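Local coordinates for protein snaclec convulxin subunit alpha (Crotalus durissus, PDB 1UMR) that activates platelets as a snake venom lectin subunit by binding the platelet collagen receptor glycoprotein VI, at residues A[14-28]-A[121-133]. Numbering follows the deposited sequence.
Sequences HCYRIFNEEMNWEDA and CIGKIPFVCKFPP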
ATOM      1  N   HIS A  14     -35.818 -33.591   9.194  1.00 38.40           N
ATOM      2  CA  HIS A  14     -36.911 -32.998   9.966  1.00 40.84           C
ATOM      3  C   HIS A  14     -38.229 -33.526   9.437  1.00 41.69           C
ATOM      4  O   HIS A  14     -38.314 -33.916   8.277  1.00 44.76           O
ATOM      5  CB  HIS A  14     -36.871 -31.469   9.783  1.00 38.14           C
ATOM      6  CG  HIS A  14     -35.638 -30.814  10.357  1.00 35.90           C
ATOM      7  ND1 HIS A  14     -35.586 -30.315  11.651  1.00 35.63           N
ATOM      8  CD2 HIS A  14     -34.427 -30.545   9.797  1.00 32.56           C
ATOM      9  CE1 HIS A  14     -34.347 -29.916  11.911  1.00 42.11           C
ATOM     10  NE2 HIS A  14     -33.637 -30.013  10.789  1.00 42.64           N
ATOM     11  N   CYS A  15     -39.238 -33.568  10.276  1.00 36.07           N
ATOM     12  CA  CYS A  15     -40.578 -33.767   9.812  1.00 41.94           C
ATOM     13  C   CYS A  15     -41.296 -32.389   9.559  1.00 45.93           C
ATOM     14  O   CYS A  15     -41.111 -31.465  10.305  1.00 46.22           O
ATOM     15  CB  CYS A  15     -41.383 -34.562  10.834  1.00 41.03           C
ATOM     16  SG  CYS A  15     -40.667 -36.084  11.430  1.00 45.34           S
ATOM     17  N   TYR A  16     -42.145 -32.337   8.528  1.00 47.74           N
ATOM     18  CA  TYR A  16     -42.976 -31.194   8.114  1.00 44.48           C
ATOM     19  C   TYR A  16     -44.475 -31.520   7.884  1.00 43.90           C
ATOM     20  O   TYR A  16     -44.873 -32.655   7.645  1.00 43.05           O
ATOM     21  CB  TYR A  16     -42.448 -30.640   6.786  1.00 32.81           C
ATOM     22  CG  TYR A  16     -40.985 -30.283   6.766  1.00 39.24           C
ATOM     23  CD1 TYR A  16     -40.038 -31.283   6.684  1.00 37.06           C
ATOM     24  CD2 TYR A  16     -40.536 -28.901   6.840  1.00 40.61           C
ATOM     25  CE1 TYR A  16     -38.714 -31.016   6.619  1.00 30.67           C
ATOM     26  CE2 TYR A  16     -39.207 -28.565   6.790  1.00 35.30           C
ATOM     27  CZ  TYR A  16     -38.255 -29.684   6.662  1.00 39.96           C
ATOM     28  OH  TYR A  16     -36.902 -29.489   6.566  1.00 31.76           O
ATOM     29  N   ARG A  17     -45.332 -30.512   7.931  1.00 44.67           N
ATOM     30  CA  ARG A  17     -46.735 -30.744   7.563  1.00 44.87           C
ATOM     31  C   ARG A  17     -47.437 -29.401   7.461  1.00 45.41           C
ATOM     32  O   ARG A  17     -47.293 -28.601   8.350  1.00 46.58           O
ATOM     33  CB  ARG A  17     -47.440 -31.606   8.589  1.00 38.92           C
ATOM     34  CG  ARG A  17     -48.914 -31.788   8.134  1.00 34.46           C
ATOM     35  CD  ARG A  17     -49.720 -32.522   9.220  1.00 38.16           C
ATOM     36  NE  ARG A  17     -51.071 -33.053   8.974  1.00 56.92           N
ATOM     37  CZ  ARG A  17     -51.763 -33.699   9.967  1.00 65.82           C
ATOM     38  NH1 ARG A  17     -51.182 -33.918  11.183  1.00 64.81           N
ATOM     39  NH2 ARG A  17     -53.000 -34.135   9.771  1.00 60.47           N
ATOM     40  N   ILE A  18     -48.131 -29.126   6.351  1.00 39.69           N
ATOM     41  CA  ILE A  18     -49.039 -28.002   6.278  1.00 38.98           C
ATOM     42  C   ILE A  18     -50.370 -28.280   6.977  1.00 45.81           C
ATOM     43  O   ILE A  18     -50.995 -29.297   6.768  1.00 52.42           O
ATOM     44  CB  ILE A  18     -49.214 -27.536   4.857  1.00 45.98           C
ATOM     45  CG1 ILE A  18     -50.305 -26.449   4.720  1.00 44.95           C
ATOM     46  CG2 ILE A  18     -49.366 -28.713   3.829  1.00 54.23           C
ATOM     47  CD1 ILE A  18     -50.163 -25.902   3.373  1.00 46.32           C
ATOM     48  N   PHE A  19     -50.779 -27.412   7.879  1.00 46.92           N
ATOM     49  CA  PHE A  19     -52.143 -27.552   8.413  1.00 48.85           C
ATOM     50  C   PHE A  19     -53.130 -26.640   7.630  1.00 52.20           C
ATOM     51  O   PHE A  19     -53.005 -25.417   7.656  1.00 47.71           O
ATOM     52  CB  PHE A  19     -52.164 -27.295   9.922  1.00 39.09           C
ATOM     53  CG  PHE A  19     -51.488 -28.377  10.673  1.00 50.30           C
ATOM     54  CD1 PHE A  19     -52.239 -29.501  11.137  1.00 36.19           C
ATOM     55  CD2 PHE A  19     -50.079 -28.427  10.738  1.00 41.57           C
ATOM     56  CE1 PHE A  19     -51.615 -30.553  11.750  1.00 43.65           C
ATOM     57  CE2 PHE A  19     -49.447 -29.492  11.434  1.00 47.91           C
ATOM     58  CZ  PHE A  19     -50.206 -30.589  11.906  1.00 39.27           C
ATOM     59  N   ASN A  20     -54.100 -27.229   6.940  1.00 53.34           N
ATOM     60  CA  ASN A  20     -55.103 -26.398   6.354  1.00 48.52           C
ATOM     61  C   ASN A  20     -56.154 -25.898   7.316  1.00 52.91           C
ATOM     62  O   ASN A  20     -57.276 -26.330   7.249  1.00 67.44           O
ATOM     63  CB  ASN A  20     -55.745 -27.200   5.300  1.00 42.56           C
ATOM     64  CG  ASN A  20     -54.860 -27.341   4.075  1.00 50.72           C
ATOM     65  OD1 ASN A  20     -54.622 -26.365   3.213  1.00 42.94           O
ATOM     66  ND2 ASN A  20     -54.402 -28.598   3.898  1.00 46.43           N
ATOM     67  N   GLU A  21     -55.807 -24.958   8.171  1.00 50.46           N
ATOM     68  CA  GLU A  21     -56.644 -24.392   9.229  1.00 55.36           C
ATOM     69  C   GLU A  21     -56.173 -22.945   9.292  1.00 60.10           C
ATOM     70  O   GLU A  21     -54.963 -22.677   9.142  1.00 53.31           O
ATOM     71  CB  GLU A  21     -56.260 -24.936  10.600  1.00 63.24           C
ATOM     72  CG  GLU A  21     -57.340 -25.603  11.412  1.00 78.35           C
ATOM     73  CD  GLU A  21     -56.945 -27.055  11.588  1.00 89.37           C
ATOM     74  OE1 GLU A  21     -57.400 -27.837  10.713  1.00 85.08           O
ATOM     75  OE2 GLU A  21     -56.138 -27.401  12.542  1.00 91.48           O
ATOM     76  N   GLU A  22     -57.087 -22.018   9.543  1.00 56.81           N
ATOM     77  CA  GLU A  22     -56.746 -20.616   9.395  1.00 55.09           C
ATOM     78  C   GLU A  22     -56.405 -20.005  10.766  1.00 53.49           C
ATOM     79  O   GLU A  22     -57.230 -20.046  11.665  1.00 45.88           O
ATOM     80  CB  GLU A  22     -57.956 -19.920   8.849  1.00 57.54           C
ATOM     81  CG  GLU A  22     -57.996 -19.955   7.353  1.00 69.66           C
ATOM     82  CD  GLU A  22     -59.346 -19.512   6.787  1.00 74.48           C
ATOM     83  OE1 GLU A  22     -59.327 -19.107   5.598  1.00 83.62           O
ATOM     84  OE2 GLU A  22     -60.397 -19.584   7.494  1.00 73.19           O
ATOM     85  N   MET A  23     -55.213 -19.423  10.920  1.00 47.68           N
ATOM     86  CA  MET A  23     -54.765 -19.075  12.238  1.00 43.51           C
ATOM     87  C   MET A  23     -53.840 -17.925  12.099  1.00 46.06           C
ATOM     88  O   MET A  23     -53.312 -17.718  11.045  1.00 43.01           O
ATOM     89  CB  MET A  23     -54.024 -20.223  12.880  1.00 46.72           C
ATOM     90  CG  MET A  23     -54.957 -21.206  13.664  1.00 54.92           C
ATOM     91  SD  MET A  23     -53.975 -22.393  14.546  1.00 53.56           S
ATOM     92  CE  MET A  23     -55.074 -23.794  14.843  1.00 58.26           C
ATOM     93  N   ASN A  24     -53.715 -17.104  13.125  1.00 38.90           N
ATOM     94  CA  ASN A  24     -52.738 -16.062  12.969  1.00 44.38           C
ATOM     95  C   ASN A  24     -51.432 -16.635  13.416  1.00 41.82           C
ATOM     96  O   ASN A  24     -51.313 -17.772  14.005  1.00 41.80           O
ATOM     97  CB  ASN A  24     -53.114 -14.783  13.796  1.00 43.93           C
ATOM     98  CG  ASN A  24     -53.235 -15.060  15.272  1.00 42.89           C
ATOM     99  OD1 ASN A  24     -53.934 -14.346  16.011  1.00 48.41           O
ATOM    100  ND2 ASN A  24     -52.500 -16.064  15.732  1.00 40.80           N
ATOM    101  N   TRP A  25     -50.452 -15.813  13.175  1.00 36.05           N
ATOM    102  CA  TRP A  25     -49.092 -16.256  13.294  1.00 42.75           C
ATOM    103  C   TRP A  25     -48.785 -16.789  14.701  1.00 40.41           C
ATOM    104  O   TRP A  25     -48.233 -17.872  14.895  1.00 43.51           O
ATOM    105  CB  TRP A  25     -48.140 -15.151  12.832  1.00 32.99           C
ATOM    106  CG  TRP A  25     -46.743 -15.581  12.677  1.00 27.31           C
ATOM    107  CD1 TRP A  25     -46.023 -15.799  11.499  1.00 29.91           C
ATOM    108  CD2 TRP A  25     -45.833 -15.787  13.748  1.00 34.06           C
ATOM    109  NE1 TRP A  25     -44.694 -16.095  11.802  1.00 37.72           N
ATOM    110  CE2 TRP A  25     -44.557 -16.093  13.180  1.00 34.12           C
ATOM    111  CE3 TRP A  25     -45.938 -15.657  15.148  1.00 37.09           C
ATOM    112  CZ2 TRP A  25     -43.428 -16.315  13.978  1.00 38.96           C
ATOM    113  CZ3 TRP A  25     -44.813 -15.902  15.948  1.00 38.34           C
ATOM    114  CH2 TRP A  25     -43.552 -16.196  15.365  1.00 30.86           C
ATOM    115  N   GLU A  26     -49.174 -16.086  15.711  1.00 35.48           N
ATOM    116  CA  GLU A  26     -48.752 -16.669  16.940  1.00 43.66           C
ATOM    117  C   GLU A  26     -49.630 -17.863  17.347  1.00 46.16           C
ATOM    118  O   GLU A  26     -49.205 -18.737  18.128  1.00 48.42           O
ATOM    119  CB  GLU A  26     -48.525 -15.601  18.018  1.00 45.18           C
ATOM    120  CG  GLU A  26     -49.701 -15.437  18.928  1.00 59.29           C
ATOM    121  CD  GLU A  26     -50.004 -13.999  19.401  1.00 63.08           C
ATOM    122  OE1 GLU A  26     -51.216 -13.802  19.682  1.00 52.60           O
ATOM    123  OE2 GLU A  26     -49.082 -13.104  19.488  1.00 62.28           O
ATOM    124  N   ASP A  27     -50.845 -17.953  16.840  1.00 45.23           N
ATOM    125  CA  ASP A  27     -51.645 -19.105  17.257  1.00 47.44           C
ATOM    126  C   ASP A  27     -51.088 -20.320  16.560  1.00 41.29           C
ATOM    127  O   ASP A  27     -51.068 -21.396  17.117  1.00 37.58           O
ATOM    128  CB  ASP A  27     -53.128 -18.933  16.892  1.00 51.34           C
ATOM    129  CG  ASP A  27     -53.865 -17.984  17.868  1.00 56.11           C
ATOM    130  OD1 ASP A  27     -53.377 -17.755  18.991  1.00 52.03           O
ATOM    131  OD2 ASP A  27     -54.948 -17.440  17.573  1.00 52.85           O
ATOM    132  N   ALA A  28     -50.642 -20.095  15.321  1.00 33.86           N
ATOM    133  CA  ALA A  28     -49.999 -21.118  14.485  1.00 41.70           C
ATOM    134  C   ALA A  28     -48.734 -21.578  15.105  1.00 41.05           C
ATOM    135  O   ALA A  28     -48.531 -22.766  15.225  1.00 40.74           O
ATOM    136  CB  ALA A  28     -49.726 -20.669  13.041  1.00 36.11           C
ATOM    137  N   CYS A 121     -49.115  -9.837  11.200  1.00 51.34           N
ATOM    138  CA  CYS A 121     -49.243 -10.955  12.120  1.00 48.26           C
ATOM    139  C   CYS A 121     -50.709 -11.295  12.447  1.00 54.53           C
ATOM    140  O   CYS A 121     -50.994 -12.418  12.943  1.00 51.93           O
ATOM    141  CB  CYS A 121     -48.462 -10.699  13.401  1.00 45.45           C
ATOM    142  SG  CYS A 121     -46.733 -10.552  12.962  1.00 41.74           S
ATOM    143  N   ILE A 122     -51.650 -10.372  12.189  1.00 51.06           N
ATOM    144  CA  ILE A 122     -53.052 -10.744  12.529  1.00 48.77           C
ATOM    145  C   ILE A 122     -53.856 -11.471  11.456  1.00 45.81           C
ATOM    146  O   ILE A 122     -54.907 -11.950  11.725  1.00 57.13           O
ATOM    147  CB  ILE A 122     -53.841  -9.629  13.276  1.00 57.96           C
ATOM    148  CG1 ILE A 122     -53.873  -8.318  12.509  1.00 55.12           C
ATOM    149  CG2 ILE A 122     -53.290  -9.447  14.730  1.00 54.66           C
ATOM    150  CD1 ILE A 122     -55.219  -7.606  12.646  1.00 68.62           C
ATOM    151  N   GLY A 123     -53.321 -11.675  10.260  1.00 50.73           N
ATOM    152  CA  GLY A 123     -54.074 -12.475   9.301  1.00 48.64           C
ATOM    153  C   GLY A 123     -54.238 -13.939   9.729  1.00 56.23           C
ATOM    154  O   GLY A 123     -53.341 -14.526  10.331  1.00 66.55           O
ATOM    155  N   LYS A 124     -55.370 -14.540   9.385  1.00 58.69           N
ATOM    156  CA  LYS A 124     -55.658 -15.949   9.694  1.00 60.74           C
ATOM    157  C   LYS A 124     -55.455 -16.902   8.476  1.00 57.94           C
ATOM    158  O   LYS A 124     -56.278 -16.964   7.564  1.00 50.00           O
ATOM    159  CB  LYS A 124     -57.028 -16.100  10.401  1.00 61.73           C
ATOM    160  CG  LYS A 124     -57.148 -15.173  11.669  1.00 62.63           C
ATOM    161  CD  LYS A 124     -58.602 -15.063  12.294  1.00 63.31           C
ATOM    162  CE  LYS A 124     -58.726 -15.660  13.742  1.00 74.44           C
ATOM    163  NZ  LYS A 124     -57.750 -15.202  14.888  1.00 65.73           N
ATOM    164  N   ILE A 125     -54.305 -17.596   8.434  1.00 52.71           N
ATOM    165  CA  ILE A 125     -54.043 -18.436   7.296  1.00 48.41           C
ATOM    166  C   ILE A 125     -53.524 -19.845   7.713  1.00 56.89           C
ATOM    167  O   ILE A 125     -53.227 -20.099   8.898  1.00 52.06           O
ATOM    168  CB  ILE A 125     -53.098 -17.773   6.311  1.00 40.67           C
ATOM    169  CG1 ILE A 125     -51.860 -17.234   7.050  1.00 43.33           C
ATOM    170  CG2 ILE A 125     -53.777 -16.613   5.563  1.00 43.48           C
ATOM    171  CD1 ILE A 125     -50.752 -16.800   6.112  1.00 30.88           C
ATOM    172  N   PRO A 126     -53.504 -20.770   6.732  1.00 56.12           N
ATOM    173  CA  PRO A 126     -52.870 -22.065   6.937  1.00 55.10           C
ATOM    174  C   PRO A 126     -51.385 -21.791   7.197  1.00 52.55           C
ATOM    175  O   PRO A 126     -50.931 -20.636   7.037  1.00 48.24           O
ATOM    176  CB  PRO A 126     -53.138 -22.849   5.631  1.00 47.72           C
ATOM    177  CG  PRO A 126     -53.594 -21.816   4.624  1.00 48.09           C
ATOM    178  CD  PRO A 126     -54.080 -20.630   5.381  1.00 44.42           C
ATOM    179  N   PHE A 127     -50.661 -22.835   7.617  1.00 47.29           N
ATOM    180  CA  PHE A 127     -49.309 -22.685   8.066  1.00 43.17           C
ATOM    181  C   PHE A 127     -48.631 -24.035   8.002  1.00 46.69           C
ATOM    182  O   PHE A 127     -49.351 -25.096   7.959  1.00 43.59           O
ATOM    183  CB  PHE A 127     -49.345 -22.161   9.477  1.00 38.43           C
ATOM    184  CG  PHE A 127     -50.114 -23.000  10.391  1.00 39.70           C
ATOM    185  CD1 PHE A 127     -51.452 -22.794  10.555  1.00 36.04           C
ATOM    186  CD2 PHE A 127     -49.504 -24.003  11.136  1.00 37.25           C
ATOM    187  CE1 PHE A 127     -52.217 -23.563  11.457  1.00 39.85           C
ATOM    188  CE2 PHE A 127     -50.271 -24.735  12.050  1.00 35.32           C
ATOM    189  CZ  PHE A 127     -51.669 -24.495  12.187  1.00 38.61           C
ATOM    190  N   VAL A 128     -47.280 -24.005   7.954  1.00 42.20           N
ATOM    191  CA  VAL A 128     -46.481 -25.217   7.951  1.00 42.73           C
ATOM    192  C   VAL A 128     -45.767 -25.407   9.244  1.00 39.80           C
ATOM    193  O   VAL A 128     -45.225 -24.449   9.749  1.00 47.34           O
ATOM    194  CB  VAL A 128     -45.486 -25.203   6.747  1.00 48.96           C
ATOM    195  CG1 VAL A 128     -44.529 -26.474   6.695  1.00 35.70           C
ATOM    196  CG2 VAL A 128     -46.272 -25.149   5.490  1.00 39.92           C
ATOM    197  N   CYS A 129     -45.813 -26.629   9.817  1.00 41.12           N
ATOM    198  CA  CYS A 129     -45.059 -26.989  11.024  1.00 33.12           C
ATOM    199  C   CYS A 129     -43.755 -27.776  10.711  1.00 38.69           C
ATOM    200  O   CYS A 129     -43.663 -28.487   9.691  1.00 37.03           O
ATOM    201  CB  CYS A 129     -45.886 -27.805  11.970  1.00 36.60           C
ATOM    202  SG  CYS A 129     -47.235 -26.855  12.715  1.00 45.20           S
ATOM    203  N   LYS A 130     -42.733 -27.609  11.536  1.00 32.69           N
ATOM    204  CA  LYS A 130     -41.461 -28.330  11.378  1.00 31.84           C
ATOM    205  C   LYS A 130     -40.904 -28.765  12.711  1.00 37.63           C
ATOM    206  O   LYS A 130     -41.053 -28.090  13.725  1.00 46.24           O
ATOM    207  CB  LYS A 130     -40.437 -27.575  10.526  1.00 36.53           C
ATOM    208  CG  LYS A 130     -38.923 -27.992  10.690  1.00 28.76           C
ATOM    209  CD  LYS A 130     -38.035 -26.948   9.957  1.00 29.90           C
ATOM    210  CE  LYS A 130     -36.492 -27.210  10.092  1.00 33.24           C
ATOM    211  NZ  LYS A 130     -35.680 -26.366   9.177  1.00 35.14           N
ATOM    212  N   PHE A 131     -40.362 -29.971  12.749  1.00 42.76           N
ATOM    213  CA  PHE A 131     -39.676 -30.463  13.940  1.00 36.60           C
ATOM    214  C   PHE A 131     -38.668 -31.562  13.621  1.00 38.27           C
ATOM    215  O   PHE A 131     -38.738 -32.138  12.543  1.00 37.43           O
ATOM    216  CB  PHE A 131     -40.660 -30.935  14.985  1.00 37.75           C
ATOM    217  CG  PHE A 131     -41.150 -32.309  14.802  1.00 37.36           C
ATOM    218  CD1 PHE A 131     -42.386 -32.565  14.213  1.00 39.99           C
ATOM    219  CD2 PHE A 131     -40.446 -33.364  15.353  1.00 45.17           C
ATOM    220  CE1 PHE A 131     -42.918 -33.854  14.094  1.00 40.37           C
ATOM    221  CE2 PHE A 131     -40.924 -34.663  15.291  1.00 31.57           C
ATOM    222  CZ  PHE A 131     -42.196 -34.934  14.661  1.00 40.09           C
ATOM    223  N   PRO A 132     -37.681 -31.777  14.507  1.00 41.58           N
ATOM    224  CA  PRO A 132     -36.660 -32.821  14.280  1.00 37.87           C
ATOM    225  C   PRO A 132     -37.012 -34.097  15.037  1.00 38.51           C
ATOM    226  O   PRO A 132     -36.999 -34.058  16.221  1.00 40.18           O
ATOM    227  CB  PRO A 132     -35.430 -32.225  14.884  1.00 40.79           C
ATOM    228  CG  PRO A 132     -35.987 -31.292  16.149  1.00 40.86           C
ATOM    229  CD  PRO A 132     -37.452 -31.003  15.759  1.00 40.11           C
ATOM    230  N   PRO A 133     -37.312 -35.208  14.374  1.00 41.12           N
ATOM    231  CA  PRO A 133     -37.688 -36.474  15.051  1.00 42.95           C
ATOM    232  C   PRO A 133     -36.449 -36.961  15.744  1.00 46.75           C
ATOM    233  O   PRO A 133     -35.391 -36.437  15.404  1.00 44.60           O
ATOM    234  CB  PRO A 133     -37.998 -37.422  13.859  1.00 39.45           C
ATOM    235  CG  PRO A 133     -37.016 -36.944  12.807  1.00 33.11           C
ATOM    236  CD  PRO A 133     -37.322 -35.366  12.922  1.00 33.55           C
TER
HETATM  237  O   HOH W   1     -55.674 -17.394  15.179  1.00 49.25           O
HETATM  238  O   HOH W   2     -50.282 -13.232  15.423  1.00 49.98           O
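The ring of F127 is held between A28 CB, 3.6 Å from F127 CG over one face, and F19 CB, 3.6 Å from F127 CZ over the opposite face, while C129 SG and the backbone O of I125 lie in plane at its edge and M23 SD approaches obliquely. F127 is thus shared by the strand and the helix of 14-28, at the base of the C-type lectin fold, where strand 14-20 runs antiparallel to the late strand 125-131 and brings both ends of the domain together. F127 CG sits between its backbone N and carbonyl carbon (chi1 56°), which carries the ring in between F19 CB and A28 CB; the F19 and F127 ring planes are nearly parallel but slid apart, with little overlap. On the same face of the sheet, C15 CB lies over the F131 ring, 3.7 Å from F131 CE1, and C15 SG meets that ring obliquely and also packs against P133 CD. C15, C129 and C121 are tied by disulfides to C4, C32 and C104, respectively. On the other face, the extended K130 chain runs alongside Y16 and lays its CE over the centre of the H14 imidazole, 3.7 Å from the centroid; K130 NZ forms a salt bridge with E49, which also takes a hydrogen bond from Y16 OH.

Paired backbone bonds link C15 with F131 and R17 with C129, whereas at F19 and F127 one of the two is weak. A beta bulge then shifts the register by two, and M23 pairs with I125; M23 N approaches I125 O from above the carbonyl plane. At the helix start, N24 takes the N-cap position, and one water accepts from N24 N and K124 NZ (3.0 Å) while donating to D27 OD2. A second water joins E26 N to C121 O, 2.7 Å from that oxygen.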